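Local coordinates for protein extracellular ligand-binding receptor (Desulfohalobium retbaense DSM 5692, PDB 5ERE) that probably acts as an extracellular solute-binding receptor with a tandem PAS sensor module, and is seen here with ketoleucine, cytosine and calcium bound, at residues Val110-Glu115 and Ser140-Met145; Ile129-Met134 and Val183-Gly188; Val228-Ser233 and Tyr308-Val313; Phe323-Leu328 and Phe473-Phe478. All blocks are in the same frame, centred on the assembly; numbering follows the deposited sequence.

Interaction 1 (Val110-Glu115 and Ser140-Met145); sequences VGVQQE and SSWIRM. With EDO (1,2-ethanediol), chain G.
In the second alpha/beta lobe of the periplasmic binding protein domain, the first turn of helix 112-123 packs against helix 137-149, with Val112 and Glu115 meeting Trp142. Val112 CG1 lies squarely over one face of the indole: it is 3.7 Å from the centroid of the Trp142 five-membered ring and only 6° off the ring normal, a clear CH-pi contact. Its chi1 of 179° turns CG1 opposite the backbone N, where the same methyl also meets Met145 CG at 3.7 Å. The six-membered ring of the indole is approached at its edge by Glu115, whose OE1 is 3.5 Å from Trp142 CZ2. Coming in at that edge, the carboxylate is turned nearly perpendicular to the indole, the planes 79° apart. The other oxygen, Glu115 OE2, is held by Thr230 OG1 and by the backbone N of Arg210, a residue of the ketoleucine pocket, so the acid is buried but not without partners. Met145 bends at chi2 and brings CE to 3.9 Å from Gln113 N, beside a 1,2-ethanediol molecule whose O1 accepts a bond of 2.8 Å from Gln113 N. Replacing Trp142 by a serine would probably open a gap beneath Val112 CG1 and strip the Glu115 stem of the aromatic edge it lies against. Gly111 sits at the N-cap position of helix 112-123, and the backbone of Val112 is bonded to that of Ala95, another pocket residue. Helix against helix, with helix 137-149 also resting on the parallel strands through Ile143, is the layering expected of a Rossmann-like lobe in a leucine-binding protein relative.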
loop_
_atom_site.group_PDB
_atom_site.type_symbol
_atom_site.label_atom_id
_atom_site.label_comp_id
_atom_site.label_asym_id
_atom_site.label_seq_id
_atom_site.Cartn_x
_atom_site.Cartn_y
_atom_site.Cartn_z
ATOM N N VAL A 110 1.801 -6.894 -9.782
ATOM C CA VAL A 110 0.943 -6.122 -8.903
ATOM C C VAL A 110 0.242 -5.023 -9.706
ATOM O O VAL A 110 0.853 -4.348 -10.534
ATOM C CB VAL A 110 1.724 -5.517 -7.721
ATOM C CG1 VAL A 110 0.894 -4.466 -6.978
ATOM C CG2 VAL A 110 2.128 -6.613 -6.728
ATOM N N GLY A 111 -1.047 -4.859 -9.432
ATOM C CA GLY A 111 -1.876 -3.930 -10.176
ATOM C C GLY A 111 -1.663 -2.430 -9.971
ATOM O O GLY A 111 -1.135 -1.985 -8.955
ATOM N N VAL A 112 -2.122 -1.643 -10.940
ATOM C CA VAL A 112 -2.076 -0.160 -10.838
ATOM C C VAL A 112 -2.707 0.351 -9.539
ATOM O O VAL A 112 -2.126 1.182 -8.850
ATOM C CB VAL A 112 -2.792 0.519 -12.045
ATOM C CG1 VAL A 112 -2.760 2.054 -11.920
ATOM C CG2 VAL A 112 -2.120 0.116 -13.315
ATOM N N GLN A 113 -3.841 -0.213 -9.155
ATOM C CA GLN A 113 -4.555 0.262 -7.974
ATOM C C GLN A 113 -3.702 0.182 -6.727
ATOM O O GLN A 113 -3.613 1.144 -5.953
ATOM C CB GLN A 113 -5.837 -0.534 -7.721
ATOM C CG GLN A 113 -6.672 0.118 -6.605
ATOM C CD GLN A 113 -8.017 -0.537 -6.381
ATOM O OE1 GLN A 113 -8.646 -1.027 -7.315
ATOM N NE2 GLN A 113 -8.471 -0.540 -5.134
ATOM N N GLN A 114 -3.052 -0.967 -6.544
ATOM C CA GLN A 114 -2.247 -1.160 -5.353
ATOM C C GLN A 114 -1.059 -0.222 -5.386
ATOM O O GLN A 114 -0.775 0.413 -4.399
ATOM C CB GLN A 114 -1.758 -2.620 -5.222
ATOM N N GLU A 115 -0.368 -0.162 -6.521
ATOM C CA GLU A 115 0.849 0.620 -6.629
ATOM C C GLU A 115 0.512 2.116 -6.499
ATOM O O GLU A 115 1.257 2.883 -5.875
ATOM C CB GLU A 115 1.586 0.348 -7.961
ATOM C CG GLU A 115 2.917 1.108 -8.051
ATOM C CD GLU A 115 3.721 0.830 -9.308
ATOM O OE1 GLU A 115 3.205 0.166 -10.226
ATOM O OE2 GLU A 115 4.891 1.279 -9.379
ATOM N N SER A 140 -3.141 5.050 -19.523
ATOM C CA SER A 140 -4.477 5.608 -19.327
ATOM C C SER A 140 -5.024 5.162 -17.968
ATOM O O SER A 140 -5.727 5.902 -17.287
ATOM C CB SER A 140 -5.400 5.190 -20.472
ATOM O OG SER A 140 -5.758 3.830 -20.349
ATOM N N SER A 141 -4.669 3.959 -17.539
ATOM C CA SER A 141 -5.133 3.495 -16.240
ATOM C C SER A 141 -4.528 4.317 -15.100
ATOM O O SER A 141 -5.223 4.684 -14.156
ATOM C CB SER A 141 -4.811 2.001 -16.070
ATOM O OG SER A 141 -5.397 1.523 -14.889
ATOM N N TRP A 142 -3.230 4.600 -15.191
ATOM C CA TRP A 142 -2.556 5.449 -14.222
ATOM C C TRP A 142 -3.110 6.871 -14.216
ATOM O O TRP A 142 -3.188 7.492 -13.162
ATOM C CB TRP A 142 -1.055 5.504 -14.508
ATOM C CG TRP A 142 -0.272 4.456 -13.777
ATOM C CD1 TRP A 142 0.217 3.282 -14.285
ATOM C CD2 TRP A 142 0.109 4.489 -12.403
ATOM N NE1 TRP A 142 0.892 2.587 -13.304
ATOM C CE2 TRP A 142 0.843 3.309 -12.140
ATOM C CE3 TRP A 142 -0.087 5.412 -11.366
ATOM C CZ2 TRP A 142 1.359 3.020 -10.884
ATOM C CZ3 TRP A 142 0.438 5.133 -10.131
ATOM C CH2 TRP A 142 1.146 3.939 -9.893
ATOM N N ILE A 143 -3.452 7.397 -15.391
ATOM C CA ILE A 143 -4.021 8.749 -15.479
ATOM C C ILE A 143 -5.357 8.771 -14.747
ATOM O O ILE A 143 -5.575 9.613 -13.879
ATOM C CB ILE A 143 -4.205 9.228 -16.953
ATOM C CG1 ILE A 143 -2.891 9.800 -17.471
ATOM C CG2 ILE A 143 -5.265 10.353 -17.072
ATOM C CD1 ILE A 143 -2.794 9.903 -18.966
ATOM N N ARG A 144 -6.221 7.818 -15.073
ATOM C CA ARG A 144 -7.561 7.784 -14.518
ATOM C C ARG A 144 -7.504 7.597 -13.007
ATOM O O ARG A 144 -8.375 8.075 -12.292
ATOM C CB ARG A 144 -8.386 6.673 -15.174
HETATM N N MSE A 145 -6.469 6.918 -12.519
HETATM C CA MSE A 145 -6.327 6.658 -11.083
HETATM C C MSE A 145 -5.870 7.885 -10.354
HETATM O O MSE A 145 -6.366 8.215 -9.277
HETATM C CB MSE A 145 -5.314 5.563 -10.817
HETATM C CG MSE A 145 -5.740 4.211 -11.254
HETATM SE SE MSE A 145 -6.716 3.229 -9.886
HETATM C CE MSE A 145 -6.843 1.586 -10.931
HETATM C C1 EDO G . -5.831 -3.094 -11.285
HETATM O O1 EDO G . -5.374 -1.794 -10.887
HETATM C C2 EDO G . -5.670 -3.171 -12.790
HETATM O O2 EDO G . -5.103 -4.432 -13.158
#

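Interaction 2 (Ile129-Met134 and Val183-Gly188); sequences IAVLAM and VLISAG
Val131 and Ala133 pair with Val183 and Ile185 across two parallel strands, their side chains on the sheet face covered by helix 137-149. Val131 and Val183 lie side by side and point the same way, with CG1 of Val131 4.0 Å from CG1 of Val183. Each has CG1 opposite its own backbone N, so the matching methyls fall next to each other. Further along, the small Ala133 lets the branched Ile185 come close, and Ala133 CB is 3.6 Å from Ile185 CB. On the other face Leu132 and Leu184 sit under Ile193 of helix 190-199. With Leu184 at chi1 -52° and its CD1 extended, the other methyl, CD2, turns back toward the neighbouring strand, 3.9 Å from Leu132 CB. Met134 behaves differently: it starts wedged between its backbone N and carbonyl carbon (chi1 58°), runs straight, and then bends at chi3 (66°), laying CE 3.6 Å from Ser186 CA. That hooked chain also touches Phe14 of the ketoleucine pocket, and it comes within about 4 Å of the bound ligand. Beneath the side chains four backbone bonds alternate between the strands; the first, Val183 N to Ala130 O, spans 2.6 Å, and the last, Met134 N to Ile185 O, spans 3.1 Å and lies in the carbonyl plane. Ile185 then centres an inverse gamma turn, and Ser186 OG is bonded to Tyr160 OH. Parallel apolar strands sandwiched between helices, with the C-terminal end of strand 129-134 turned toward the ligand, are characteristic of the Rossmann-like lobes of type I periplasmic binding proteins.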
loop_
_atom_site.group_PDB
_atom_site.type_symbol
_atom_site.label_atom_id
_atom_site.label_comp_id
_atom_site.label_asym_id
_atom_site.label_seq_id
_atom_site.Cartn_x
_atom_site.Cartn_y
_atom_site.Cartn_z
ATOM N N ILE A 129 0.411 18.760 -9.734
ATOM C CA ILE A 129 0.881 17.473 -10.290
ATOM C C ILE A 129 0.650 17.314 -11.789
ATOM O O ILE A 129 -0.493 17.268 -12.235
ATOM C CB ILE A 129 0.175 16.265 -9.599
ATOM C CG1 ILE A 129 0.574 16.153 -8.129
ATOM C CG2 ILE A 129 0.500 14.934 -10.332
ATOM C CD1 ILE A 129 -0.361 15.227 -7.293
ATOM N N ALA A 130 1.722 17.154 -12.561
ATOM C CA ALA A 130 1.572 16.828 -13.983
ATOM C C ALA A 130 1.874 15.343 -14.237
ATOM O O ALA A 130 2.751 14.756 -13.587
ATOM C CB ALA A 130 2.477 17.712 -14.837
ATOM N N VAL A 131 1.120 14.749 -15.163
ATOM C CA VAL A 131 1.366 13.394 -15.633
ATOM C C VAL A 131 1.641 13.388 -17.135
ATOM O O VAL A 131 0.869 13.931 -17.915
ATOM C CB VAL A 131 0.168 12.459 -15.348
ATOM C CG1 VAL A 131 0.555 10.932 -15.545
ATOM C CG2 VAL A 131 -0.348 12.697 -13.969
ATOM N N LEU A 132 2.757 12.780 -17.515
ATOM C CA LEU A 132 3.020 12.383 -18.891
ATOM C C LEU A 132 3.081 10.844 -18.977
ATOM O O LEU A 132 3.988 10.229 -18.380
ATOM C CB LEU A 132 4.331 13.001 -19.372
ATOM C CG LEU A 132 4.747 12.798 -20.837
ATOM C CD1 LEU A 132 3.628 13.134 -21.825
ATOM C CD2 LEU A 132 5.963 13.657 -21.126
ATOM N N ALA A 133 2.129 10.232 -19.698
ATOM C CA ALA A 133 1.994 8.766 -19.709
ATOM C C ALA A 133 1.988 8.161 -21.110
ATOM O O ALA A 133 1.418 8.710 -22.055
ATOM C CB ALA A 133 0.728 8.355 -18.985
HETATM N N MSE A 134 2.611 7.003 -21.226
HETATM C CA MSE A 134 2.605 6.231 -22.459
HETATM C C MSE A 134 1.186 6.046 -22.918
HETATM O O MSE A 134 0.308 5.772 -22.105
HETATM C CB MSE A 134 3.301 4.845 -22.250
HETATM C CG MSE A 134 2.684 3.992 -21.181
HETATM SE SE MSE A 134 3.660 2.210 -20.963
HETATM C CE MSE A 134 5.373 2.850 -20.293
ATOM N N VAL A 183 4.845 13.281 -12.911
ATOM C CA VAL A 183 4.729 11.835 -12.923
ATOM C C VAL A 183 4.833 11.239 -14.323
ATOM O O VAL A 183 3.978 11.467 -15.183
ATOM C CB VAL A 183 3.398 11.410 -12.296
ATOM C CG1 VAL A 183 3.069 9.905 -12.612
ATOM C CG2 VAL A 183 3.461 11.665 -10.811
ATOM N N LEU A 184 5.868 10.436 -14.528
ATOM C CA LEU A 184 6.079 9.756 -15.798
ATOM C C LEU A 184 5.622 8.298 -15.790
ATOM O O LEU A 184 6.243 7.468 -15.126
ATOM C CB LEU A 184 7.547 9.816 -16.142
ATOM C CG LEU A 184 8.076 11.250 -16.079
ATOM C CD1 LEU A 184 9.536 11.187 -16.322
ATOM C CD2 LEU A 184 7.380 12.182 -17.111
ATOM N N ILE A 185 4.563 7.966 -16.529
ATOM C CA ILE A 185 4.198 6.555 -16.663
ATOM C C ILE A 185 4.995 6.020 -17.868
ATOM O O ILE A 185 4.542 5.983 -19.008
ATOM C CB ILE A 185 2.674 6.327 -16.808
ATOM C CG1 ILE A 185 1.887 7.093 -15.731
ATOM C CG2 ILE A 185 2.360 4.843 -16.694
ATOM C CD1 ILE A 185 2.386 6.892 -14.281
ATOM N N SER A 186 6.219 5.621 -17.551
ATOM C CA SER A 186 7.273 5.359 -18.504
ATOM C C SER A 186 8.160 4.205 -18.037
ATOM O O SER A 186 8.396 4.000 -16.841
ATOM C CB SER A 186 8.174 6.597 -18.697
ATOM O OG SER A 186 7.447 7.791 -18.853
ATOM N N ALA A 187 8.698 3.486 -19.004
ATOM C CA ALA A 187 9.818 2.605 -18.743
ATOM C C ALA A 187 11.107 3.372 -19.086
ATOM O O ALA A 187 11.254 4.539 -18.697
ATOM C CB ALA A 187 9.670 1.292 -19.546
ATOM N N GLY A 188 12.038 2.751 -19.798
ATOM C CA GLY A 188 13.368 3.341 -19.973
ATOM C C GLY A 188 13.381 4.679 -20.727
ATOM O O GLY A 188 14.327 5.451 -20.574
#

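Interaction 3 (Val228-Ser233 and Tyr308-Val313); sequences VYTYPS and YIFKKV
Lys311 and Tyr229 form a hydrogen-bonded antiparallel pair, and the lysine's aliphatic stem lies on the tyrosine ring. Lys311 CB sits over one face, shifted toward the phenol end, 3.3 Å from Tyr229 CZ. Lys311 CD passes 3.7 Å from Tyr231 CD2, so one lysine meets both aromatic residues, and the bend at chi3 (87°) turns CE and NZ beyond it. At the other end of the ladder the Tyr308 ring covers the link from Tyr231 to Pro232, with Pro232 CD 4.0 Å from the Tyr308 ring centroid in a CH-pi contact. On the sheet face away from Lys311, Phe310 meets two neighbours: its CD1 is 3.7 Å from Val228 CG1, and its CE1 an equal 3.7 Å from Thr230 CG2. Four backbone bonds hold the strands together; the straightest runs from Lys311 N to Tyr229 O (2.8 Å, 174° at the hydrogen).

In the next shell, Gln213 OE1 bonds both Lys311 NZ and Tyr229 OH, fixing the ends of the two side chains that touch. Thr230 turns its hydroxyl to Glu115, and Tyr231 OH is bonded to Tyr234 OH. Leu119 of helix 112-123 packs on Thr230 and Phe310. The lysine thus spends its hydrocarbon part on aromatic surface while a neutral amide oxygen takes up its ammonium group, an arrangement that is likely to let a charged residue be buried against the sheet at modest cost.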
loop_
_atom_site.group_PDB
_atom_site.type_symbol
_atom_site.label_atom_id
_atom_site.label_comp_id
_atom_site.label_asym_id
_atom_site.label_seq_id
_atom_site.Cartn_x
_atom_site.Cartn_y
_atom_site.Cartn_z
ATOM N N VAL A 228 11.931 9.965 -7.775
ATOM C CA VAL A 228 11.404 9.016 -6.785
ATOM C C VAL A 228 10.415 8.097 -7.483
ATOM O O VAL A 228 9.643 8.554 -8.291
ATOM C CB VAL A 228 10.732 9.757 -5.599
ATOM C CG1 VAL A 228 10.085 8.784 -4.599
ATOM C CG2 VAL A 228 11.759 10.632 -4.870
ATOM N N TYR A 229 10.436 6.799 -7.204
ATOM C CA TYR A 229 9.445 5.914 -7.825
ATOM C C TYR A 229 9.066 4.736 -6.931
ATOM O O TYR A 229 9.800 4.370 -6.007
ATOM C CB TYR A 229 9.963 5.393 -9.171
ATOM C CG TYR A 229 11.238 4.622 -9.045
ATOM C CD1 TYR A 229 12.444 5.283 -8.889
ATOM C CD2 TYR A 229 11.251 3.207 -9.064
ATOM C CE1 TYR A 229 13.626 4.596 -8.754
ATOM C CE2 TYR A 229 12.419 2.522 -8.941
ATOM C CZ TYR A 229 13.615 3.213 -8.782
ATOM O OH TYR A 229 14.798 2.532 -8.651
ATOM N N THR A 230 7.890 4.175 -7.189
ATOM C CA THR A 230 7.467 2.972 -6.491
ATOM C C THR A 230 8.020 1.747 -7.195
ATOM O O THR A 230 8.165 1.731 -8.418
ATOM C CB THR A 230 5.964 2.881 -6.384
ATOM O OG1 THR A 230 5.346 3.255 -7.613
ATOM C CG2 THR A 230 5.474 3.772 -5.283
ATOM N N TYR A 231 8.362 0.724 -6.407
ATOM C CA TYR A 231 9.045 -0.437 -6.945
ATOM C C TYR A 231 8.882 -1.666 -5.997
ATOM O O TYR A 231 8.881 -1.504 -4.778
ATOM C CB TYR A 231 10.518 -0.122 -7.146
ATOM C CG TYR A 231 11.214 -1.098 -8.034
ATOM C CD1 TYR A 231 11.073 -1.022 -9.401
ATOM C CD2 TYR A 231 12.013 -2.098 -7.498
ATOM C CE1 TYR A 231 11.689 -1.930 -10.221
ATOM C CE2 TYR A 231 12.644 -3.011 -8.304
ATOM C CZ TYR A 231 12.481 -2.931 -9.654
ATOM O OH TYR A 231 13.108 -3.840 -10.443
ATOM N N PRO A 232 8.729 -2.873 -6.560
ATOM C CA PRO A 232 8.727 -4.097 -5.701
ATOM C C PRO A 232 9.925 -4.212 -4.793
ATOM O O PRO A 232 11.033 -3.920 -5.212
ATOM C CB PRO A 232 8.723 -5.242 -6.703
ATOM C CG PRO A 232 8.183 -4.642 -7.973
ATOM C CD PRO A 232 8.645 -3.207 -7.987
ATOM N N SER A 233 9.725 -4.632 -3.552
ATOM C CA SER A 233 10.825 -4.562 -2.591
ATOM C C SER A 233 11.732 -5.797 -2.480
ATOM O O SER A 233 12.376 -5.958 -1.454
ATOM C CB SER A 233 10.284 -4.276 -1.193
ATOM O OG SER A 233 9.712 -5.425 -0.652
ATOM N N TYR A 308 5.819 -3.268 -1.990
ATOM C CA TYR A 308 6.542 -2.250 -2.741
ATOM C C TYR A 308 7.171 -1.254 -1.765
ATOM O O TYR A 308 6.707 -1.077 -0.607
ATOM C CB TYR A 308 5.613 -1.453 -3.713
ATOM C CG TYR A 308 5.332 -2.080 -5.058
ATOM C CD1 TYR A 308 4.984 -3.419 -5.175
ATOM C CD2 TYR A 308 5.394 -1.336 -6.208
ATOM C CE1 TYR A 308 4.719 -3.984 -6.407
ATOM C CE2 TYR A 308 5.139 -1.884 -7.433
ATOM C CZ TYR A 308 4.806 -3.239 -7.519
ATOM O OH TYR A 308 4.555 -3.820 -8.719
ATOM N N ILE A 309 8.210 -0.583 -2.254
ATOM C CA ILE A 309 8.855 0.487 -1.518
ATOM C C ILE A 309 9.061 1.682 -2.441
ATOM O O ILE A 309 8.929 1.585 -3.671
ATOM C CB ILE A 309 10.219 0.118 -0.958
ATOM C CG1 ILE A 309 11.088 -0.516 -2.057
ATOM C CG2 ILE A 309 10.041 -0.799 0.203
ATOM C CD1 ILE A 309 12.584 -0.530 -1.767
ATOM N N PHE A 310 9.417 2.783 -1.817
ATOM C CA PHE A 310 9.972 3.911 -2.554
ATOM C C PHE A 310 11.455 3.771 -2.811
ATOM O O PHE A 310 12.231 3.380 -1.927
ATOM C CB PHE A 310 9.685 5.191 -1.807
ATOM C CG PHE A 310 8.271 5.626 -1.935
ATOM C CD1 PHE A 310 7.842 6.249 -3.085
ATOM C CD2 PHE A 310 7.365 5.399 -0.914
ATOM C CE1 PHE A 310 6.513 6.655 -3.218
ATOM C CE2 PHE A 310 6.043 5.804 -1.036
ATOM C CZ PHE A 310 5.621 6.425 -2.197
ATOM N N LYS A 311 11.815 4.038 -4.060
ATOM C CA LYS A 311 13.187 4.081 -4.488
ATOM C C LYS A 311 13.487 5.417 -5.137
ATOM O O LYS A 311 12.577 6.190 -5.459
ATOM C CB LYS A 311 13.476 2.934 -5.448
ATOM C CG LYS A 311 13.420 1.617 -4.746
ATOM C CD LYS A 311 13.863 0.465 -5.612
ATOM C CE LYS A 311 15.381 0.230 -5.587
ATOM N NZ LYS A 311 15.707 -0.903 -6.489
ATOM N N LYS A 312 14.764 5.715 -5.297
ATOM C CA LYS A 312 15.123 6.921 -6.013
ATOM C C LYS A 312 16.388 6.734 -6.820
ATOM O O LYS A 312 17.225 5.899 -6.523
ATOM C CB LYS A 312 15.273 8.086 -5.049
ATOM C CG LYS A 312 16.547 8.085 -4.256
ATOM C CD LYS A 312 16.512 9.169 -3.193
ATOM C CE LYS A 312 16.388 10.601 -3.729
ATOM N NZ LYS A 312 15.577 11.435 -2.785
ATOM N N VAL A 313 16.489 7.507 -7.884
ATOM C CA VAL A 313 17.683 7.538 -8.705
ATOM C C VAL A 313 18.736 8.418 -8.011
ATOM O O VAL A 313 18.435 9.555 -7.634
ATOM C CB VAL A 313 17.342 8.080 -10.107
ATOM C CG1 VAL A 313 18.559 8.095 -11.030
ATOM C CG2 VAL A 313 16.223 7.256 -10.704
#

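Interaction 4 (Phe323-Leu328 and Phe473-Phe478); sequences FQFPML and FPVEIF. With EDO (1,2-ethanediol), chain H.
Between residues 323-328, on the first turns of the long helix 324-357, and residues 473-478, leading into strand 476-480, the backbones stay well apart: the nearest CA atoms, those of Phe325 and Val475, are 8.2 Å from each other. The helical part is held by its own bonds, such as Leu328 N to Gln324 O at 2.9 Å. Opposite it, Pro474 centres an inverse gamma turn that a weak bond from Val475 N to Phe473 O closes. Side chains bridge the space. Leu328 CD1 comes down over one face of the Phe473 ring, 3.8 Å from the centroid and 17° off the normal, displaced toward the CG end. The leucine's nearly straight chi2 (172°) carries that methyl outward from the helix, and its other methyl, CD2, lies 4.0 Å from Phe473 CE2. Beside this pair, Val475 CG1 meets the Phe325 ring at its edge, 3.9 Å from CE1. Gln324 CG covers one face of the same Phe325 ring, which is also stacked with Tyr561 of strand 553-561. The glutamine's polar end turns elsewhere, NE2 to Ala321 O and OE1 to Phe310 N. Phe473 packs on Phe310 as well, which ties the turn to strand 304-314. Were Phe473 cut back to an alanine, Leu328 CD1 would probably lose the ring it rests on, and a gap would probably open beside Phe310. With mainly methyls and ring carbons meeting, the contact lacks directional bonds between its two segments, so its fit is likely to depend on shape and on exclusion of water where the helix, the binding lobe and the sheet of strand 476-480, probably the second sensor module, converge.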
loop_
_atom_site.group_PDB
_atom_site.type_symbol
_atom_site.label_atom_id
_atom_site.label_comp_id
_atom_site.label_asym_id
_atom_site.label_seq_id
_atom_site.Cartn_x
_atom_site.Cartn_y
_atom_site.Cartn_z
ATOM N N PHE A 323 13.669 8.400 2.925
ATOM C CA PHE A 323 12.635 9.285 3.451
ATOM C C PHE A 323 11.330 8.580 3.824
ATOM O O PHE A 323 10.596 9.046 4.681
ATOM C CB PHE A 323 12.344 10.410 2.445
ATOM C CG PHE A 323 11.591 9.987 1.220
ATOM C CD1 PHE A 323 10.226 9.758 1.262
ATOM C CD2 PHE A 323 12.238 9.900 0.002
ATOM C CE1 PHE A 323 9.534 9.393 0.121
ATOM C CE2 PHE A 323 11.549 9.545 -1.137
ATOM C CZ PHE A 323 10.190 9.287 -1.075
ATOM N N GLN A 324 11.062 7.439 3.213
ATOM C CA GLN A 324 9.736 6.838 3.355
ATOM C C GLN A 324 9.416 6.346 4.756
ATOM O O GLN A 324 8.249 6.262 5.119
ATOM C CB GLN A 324 9.581 5.701 2.401
ATOM C CG GLN A 324 10.485 4.521 2.692
ATOM C CD GLN A 324 10.613 3.691 1.478
ATOM O OE1 GLN A 324 9.622 3.148 0.987
ATOM N NE2 GLN A 324 11.819 3.637 0.920
ATOM N N PHE A 325 10.434 6.003 5.545
ATOM C CA PHE A 325 10.174 5.355 6.833
ATOM C C PHE A 325 9.756 6.397 7.854
ATOM O O PHE A 325 8.712 6.249 8.491
ATOM C CB PHE A 325 11.401 4.522 7.263
ATOM C CG PHE A 325 11.774 3.503 6.230
ATOM C CD1 PHE A 325 10.936 2.427 5.987
ATOM C CD2 PHE A 325 12.906 3.650 5.446
ATOM C CE1 PHE A 325 11.225 1.514 4.976
ATOM C CE2 PHE A 325 13.206 2.721 4.451
ATOM C CZ PHE A 325 12.359 1.668 4.208
ATOM N N PRO A 326 10.523 7.495 7.970
ATOM C CA PRO A 326 10.001 8.559 8.829
ATOM C C PRO A 326 8.734 9.168 8.274
ATOM O O PRO A 326 7.863 9.570 9.033
ATOM C CB PRO A 326 11.153 9.593 8.876
ATOM C CG PRO A 326 12.113 9.190 7.765
ATOM C CD PRO A 326 11.953 7.682 7.662
HETATM N N MSE A 327 8.623 9.263 6.960
HETATM C CA MSE A 327 7.368 9.743 6.371
HETATM C C MSE A 327 6.127 8.921 6.806
HETATM O O MSE A 327 5.086 9.440 7.228
HETATM C CB MSE A 327 7.480 9.668 4.867
HETATM C CG MSE A 327 6.279 10.264 4.149
HETATM SE SE MSE A 327 6.256 9.784 2.282
HETATM C CE MSE A 327 5.919 7.867 2.473
ATOM N N LEU A 328 6.231 7.611 6.673
ATOM C CA LEU A 328 5.078 6.773 6.998
ATOM C C LEU A 328 4.758 6.909 8.491
ATOM O O LEU A 328 3.606 7.031 8.869
ATOM C CB LEU A 328 5.344 5.301 6.618
ATOM C CG LEU A 328 5.265 4.974 5.119
ATOM C CD1 LEU A 328 5.740 3.516 4.844
ATOM C CD2 LEU A 328 3.841 5.142 4.607
ATOM N N PHE A 473 3.512 -1.927 2.290
ATOM C CA PHE A 473 4.887 -1.527 2.555
ATOM C C PHE A 473 5.498 -2.601 3.442
ATOM O O PHE A 473 4.808 -3.140 4.312
ATOM C CB PHE A 473 4.983 -0.176 3.258
ATOM C CG PHE A 473 4.596 0.993 2.408
ATOM C CD1 PHE A 473 5.529 1.596 1.595
ATOM C CD2 PHE A 473 3.284 1.494 2.421
ATOM C CE1 PHE A 473 5.184 2.696 0.795
ATOM C CE2 PHE A 473 2.939 2.609 1.624
ATOM C CZ PHE A 473 3.901 3.196 0.816
ATOM N N PRO A 474 6.790 -2.890 3.256
ATOM C CA PRO A 474 7.397 -3.895 4.152
ATOM C C PRO A 474 7.844 -3.295 5.480
ATOM O O PRO A 474 9.020 -3.192 5.754
ATOM C CB PRO A 474 8.600 -4.391 3.339
ATOM C CG PRO A 474 9.062 -3.110 2.639
ATOM C CD PRO A 474 7.733 -2.436 2.223
ATOM N N VAL A 475 6.895 -2.896 6.304
ATOM C CA VAL A 475 7.184 -2.257 7.579
ATOM C C VAL A 475 6.115 -2.715 8.540
ATOM O O VAL A 475 5.073 -3.171 8.112
ATOM C CB VAL A 475 7.149 -0.674 7.519
ATOM C CG1 VAL A 475 7.979 -0.147 6.386
ATOM C CG2 VAL A 475 5.699 -0.164 7.402
ATOM N N GLU A 476 6.353 -2.544 9.836
ATOM C CA GLU A 476 5.281 -2.656 10.815
ATOM C C GLU A 476 5.249 -1.451 11.724
ATOM O O GLU A 476 6.285 -0.844 11.999
ATOM C CB GLU A 476 5.437 -3.934 11.652
ATOM C CG GLU A 476 5.641 -5.179 10.804
ATOM C CD GLU A 476 5.695 -6.460 11.635
ATOM O OE1 GLU A 476 5.974 -6.383 12.852
ATOM O OE2 GLU A 476 5.441 -7.548 11.066
ATOM N N ILE A 477 4.048 -1.104 12.173
ATOM C CA ILE A 477 3.862 -0.064 13.179
ATOM C C ILE A 477 3.138 -0.671 14.384
ATOM O O ILE A 477 2.100 -1.343 14.219
ATOM C CB ILE A 477 3.067 1.124 12.611
ATOM C CG1 ILE A 477 3.878 1.806 11.513
ATOM C CG2 ILE A 477 2.645 2.120 13.717
ATOM C CD1 ILE A 477 3.282 3.003 10.929
ATOM N N PHE A 478 3.653 -0.431 15.590
ATOM C CA PHE A 478 2.961 -0.890 16.778
ATOM C C PHE A 478 2.821 0.264 17.765
ATOM O O PHE A 478 3.407 1.325 17.581
ATOM C CB PHE A 478 3.657 -2.123 17.403
ATOM C CG PHE A 478 5.092 -1.900 17.810
ATOM C CD1 PHE A 478 6.102 -2.051 16.892
ATOM C CD2 PHE A 478 5.412 -1.559 19.122
ATOM C CE1 PHE A 478 7.451 -1.867 17.274
ATOM C CE2 PHE A 478 6.760 -1.379 19.513
ATOM C CZ PHE A 478 7.763 -1.537 18.587
HETATM C C1 EDO H . 16.560 9.193 -0.102
HETATM O O1 EDO H . 15.784 9.641 1.008
HETATM C C2 EDO H . 17.881 8.554 0.312
HETATM O O2 EDO H . 18.588 8.159 -0.870
#

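How the interactions relate
Interactions 2 and 3 lie in the core of one sheet, the first a parallel apolar ladder, the second an antiparallel one with a buried lysine. Interaction 1, partly buried, joins helices layered on that sheet: Trp142 CB reaches Ile185 CG1 of interaction 2 at 3.6 Å, and Glu115 links it to interaction 3. Interaction 4 is also buried, but it connects different parts of the chain, apparently at the junction of the binding lobe and the sensor region. It touches interaction 3 where Ile309 CG2 packs 3.5 Å from Pro474 CD. Backbone bonding thus marks 2 and 3, whereas side-chain packing marks 1 and 4.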